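Local structure of ylmH (Streptococcus pneumoniae, 2FPH) at residues S27-F31 and P73-Q77. The protein is a cell-division protein of a Gram-positive bacterium that probably binds nucleic acid through an RRM-like region. Residues are numbered along the deposited sequence; the frame is centred on the assembly and turned at random.
Sequences SYAPF and PDYFQ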
ATOM      1  N   SER A  27      13.208   4.460  18.288  1.00 15.26           N
ATOM      2  CA  SER A  27      12.568   3.293  18.839  1.00 17.30           C
ATOM      3  C   SER A  27      13.443   2.060  18.749  1.00 17.37           C
ATOM      4  O   SER A  27      13.145   1.082  19.433  1.00 19.17           O
ATOM      5  CB  SER A  27      11.254   3.019  18.122  1.00 17.88           C
ATOM      6  OG  SER A  27      11.469   2.797  16.745  1.00 19.31           O
ATOM      7  N   TYR A  28      14.460   2.138  17.896  1.00 16.58           N
ATOM      8  CA  TYR A  28      15.290   0.979  17.424  1.00 17.16           C
ATOM      9  C   TYR A  28      14.311  -0.189  17.171  1.00 18.15           C
ATOM     10  O   TYR A  28      14.449  -1.395  17.648  1.00 20.26           O
ATOM     11  CB  TYR A  28      16.470   0.732  18.407  1.00 17.90           C
ATOM     12  CG  TYR A  28      17.455  -0.309  18.051  1.00 14.28           C
ATOM     13  CD1 TYR A  28      18.506  -0.086  17.240  1.00 20.11           C
ATOM     14  CD2 TYR A  28      17.400  -1.539  18.712  1.00 20.91           C
ATOM     15  CE1 TYR A  28      19.438  -1.111  16.973  1.00 20.25           C
ATOM     16  CE2 TYR A  28      18.285  -2.510  18.470  1.00 21.94           C
ATOM     17  CZ  TYR A  28      19.311  -2.311  17.604  1.00 21.79           C
ATOM     18  OH  TYR A  28      20.172  -3.346  17.405  1.00 24.67           O
ATOM     19  N   ALA A  29      13.271   0.146  16.399  1.00 18.92           N
ATOM     20  CA  ALA A  29      12.292  -0.854  15.989  1.00 19.15           C
ATOM     21  C   ALA A  29      11.819  -0.586  14.567  1.00 19.19           C
ATOM     22  O   ALA A  29      11.991   0.491  14.062  1.00 19.19           O
ATOM     23  CB  ALA A  29      11.125  -0.857  16.880  1.00 19.69           C
ATOM     24  N   PRO A  30      11.253  -1.578  13.900  1.00 18.59           N
ATOM     25  CA  PRO A  30      10.848  -1.329  12.507  1.00 16.99           C
ATOM     26  C   PRO A  30       9.686  -0.350  12.481  1.00 16.50           C
ATOM     27  O   PRO A  30       8.830  -0.358  13.408  1.00 17.06           O
ATOM     28  CB  PRO A  30      10.424  -2.717  11.982  1.00 16.96           C
ATOM     29  CG  PRO A  30      11.027  -3.656  12.978  1.00 18.98           C
ATOM     30  CD  PRO A  30      10.967  -2.953  14.319  1.00 19.06           C
ATOM     31  N   PHE A  31       9.639   0.432  11.392  1.00 14.97           N
ATOM     32  CA  PHE A  31       8.521   1.300  11.083  1.00 14.28           C
ATOM     33  C   PHE A  31       7.980   0.890   9.714  1.00 14.35           C
ATOM     34  O   PHE A  31       8.753   0.696   8.793  1.00 14.71           O
ATOM     35  CB  PHE A  31       8.951   2.770  10.990  1.00 16.47           C
ATOM     36  CG  PHE A  31       7.784   3.680  10.687  1.00 16.96           C
ATOM     37  CD1 PHE A  31       6.806   3.891  11.665  1.00 20.12           C
ATOM     38  CD2 PHE A  31       7.559   4.194   9.423  1.00 17.05           C
ATOM     39  CE1 PHE A  31       5.692   4.647  11.410  1.00 23.23           C
ATOM     40  CE2 PHE A  31       6.404   4.951   9.157  1.00 17.40           C
ATOM     41  CZ  PHE A  31       5.466   5.162  10.175  1.00 16.71           C
ATOM     42  N   PRO A  73      16.165  -1.583  12.065  1.00 23.98           N
ATOM     43  CA  PRO A  73      17.531  -1.873  12.515  1.00 25.48           C
ATOM     44  C   PRO A  73      17.946  -3.264  12.033  1.00 26.00           C
ATOM     45  O   PRO A  73      17.080  -4.067  11.708  1.00 24.13           O
ATOM     46  CB  PRO A  73      17.406  -1.852  14.033  1.00 25.53           C
ATOM     47  CG  PRO A  73      16.160  -1.107  14.290  1.00 27.06           C
ATOM     48  CD  PRO A  73      15.241  -1.585  13.213  1.00 24.84           C
ATOM     49  N   ASP A  74      19.245  -3.563  12.134  1.00 26.66           N
ATOM     50  CA  ASP A  74      19.850  -4.747  11.490  1.00 27.09           C
ATOM     51  C   ASP A  74      19.465  -6.102  12.088  1.00 27.29           C
ATOM     52  O   ASP A  74      19.414  -7.127  11.349  1.00 28.23           O
ATOM     53  CB  ASP A  74      21.354  -4.608  11.453  1.00 28.95           C
ATOM     54  CG  ASP A  74      21.828  -3.466  10.549  1.00 31.63           C
ATOM     55  OD1 ASP A  74      21.129  -3.080   9.564  1.00 33.78           O
ATOM     56  OD2 ASP A  74      22.903  -2.872  10.766  1.00 37.60           O
ATOM     57  N   TYR A  75      19.130  -6.113  13.366  1.00 26.10           N
ATOM     58  CA  TYR A  75      18.648  -7.322  13.984  1.00 26.61           C
ATOM     59  C   TYR A  75      17.403  -7.902  13.244  1.00 25.75           C
ATOM     60  O   TYR A  75      17.181  -9.108  13.262  1.00 26.64           O
ATOM     61  CB  TYR A  75      18.363  -7.082  15.464  1.00 26.87           C
ATOM     62  CG  TYR A  75      17.122  -6.268  15.767  1.00 27.13           C
ATOM     63  CD1 TYR A  75      17.198  -4.881  15.915  1.00 31.22           C
ATOM     64  CD2 TYR A  75      15.899  -6.887  15.962  1.00 28.27           C
ATOM     65  CE1 TYR A  75      16.059  -4.122  16.179  1.00 30.81           C
ATOM     66  CE2 TYR A  75      14.738  -6.137  16.253  1.00 30.36           C
ATOM     67  CZ  TYR A  75      14.843  -4.754  16.365  1.00 30.18           C
ATOM     68  OH  TYR A  75      13.726  -4.031  16.664  1.00 33.72           O
ATOM     69  N   PHE A  76      16.610  -7.064  12.580  1.00 24.20           N
ATOM     70  CA  PHE A  76      15.309  -7.507  12.049  1.00 24.38           C
ATOM     71  C   PHE A  76      15.510  -8.070  10.606  1.00 25.14           C
ATOM     72  O   PHE A  76      16.065  -7.407   9.809  1.00 22.59           O
ATOM     73  CB  PHE A  76      14.351  -6.298  12.086  1.00 24.23           C
ATOM     74  CG  PHE A  76      12.893  -6.632  11.829  1.00 23.66           C
ATOM     75  CD1 PHE A  76      12.099  -7.166  12.836  1.00 22.32           C
ATOM     76  CD2 PHE A  76      12.308  -6.335  10.619  1.00 24.10           C
ATOM     77  CE1 PHE A  76      10.769  -7.434  12.632  1.00 24.93           C
ATOM     78  CE2 PHE A  76      10.949  -6.599  10.396  1.00 24.89           C
ATOM     79  CZ  PHE A  76      10.187  -7.175  11.401  1.00 23.70           C
ATOM     80  N   GLN A  77      15.083  -9.253  10.159  1.00 28.42           N
ATOM     81  CA  GLN A  77      13.995 -10.105  10.505  1.00 29.20           C
ATOM     82  C   GLN A  77      12.895 -10.163   9.358  1.00 28.00           C
ATOM     83  O   GLN A  77      12.109 -11.020   9.480  1.00 30.29           O
ATOM     84  CB  GLN A  77      13.387  -9.860  11.905  1.00 30.80           C
ATOM     85  CG  GLN A  77      13.906 -10.740  13.029  1.00 30.74           C
ATOM     86  CD  GLN A  77      13.479 -10.292  14.414  1.00 37.14           C
ATOM     87  OE1 GLN A  77      12.282 -10.290  14.742  1.00 38.68           O
ATOM     88  NE2 GLN A  77      14.460  -9.909  15.242  1.00 39.57           N
TER
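Tyr28 and Tyr75 meet obliquely where a type I beta turn, Pro73 to Phe76, meets the link between helix 11-27 and strand 31-32, a worked example of two surface loops joined by aromatic rings and prolines. The turn follows strand 69-72, which is antiparallel to strand 31-32 in the small three-stranded sheet, so the contact lies just beyond the paired ends of the two strands, held by side chains rather than by strand pairing.

The Tyr28 ring swings out over the turn because CG lies anti to the backbone N (chi1 -176°). Pro73 CB sits under one face, 3.6 Å from Tyr28 CE1 and displaced toward the rim, a CH-pi contact. Tyr75 comes to the same face, its CE1 3.6 Å from Tyr28 CE2; the ring planes are inclined at 36°. With its CG between backbone N and carbonyl carbon, Tyr75 points its hydroxyl at residues 27-31, where OH donates to Tyr28 O at 2.9 Å. The hydroxyl meets the carbonyl at a C=O...O angle of 134° and lies somewhat out of the carbonyl plane, and Pro73 CG packs against the same peptide, 3.5 Å from Tyr28 C.

Pro73 also touches Val24 of helix 11-27, which ties the turn to the helix. Farther along, Gln77 CB covers the rim of one face of Phe76, and Pro30 CG is centred over the opposite face, 3.5 Å from the ring centroid in a CH-pi contact almost on the normal.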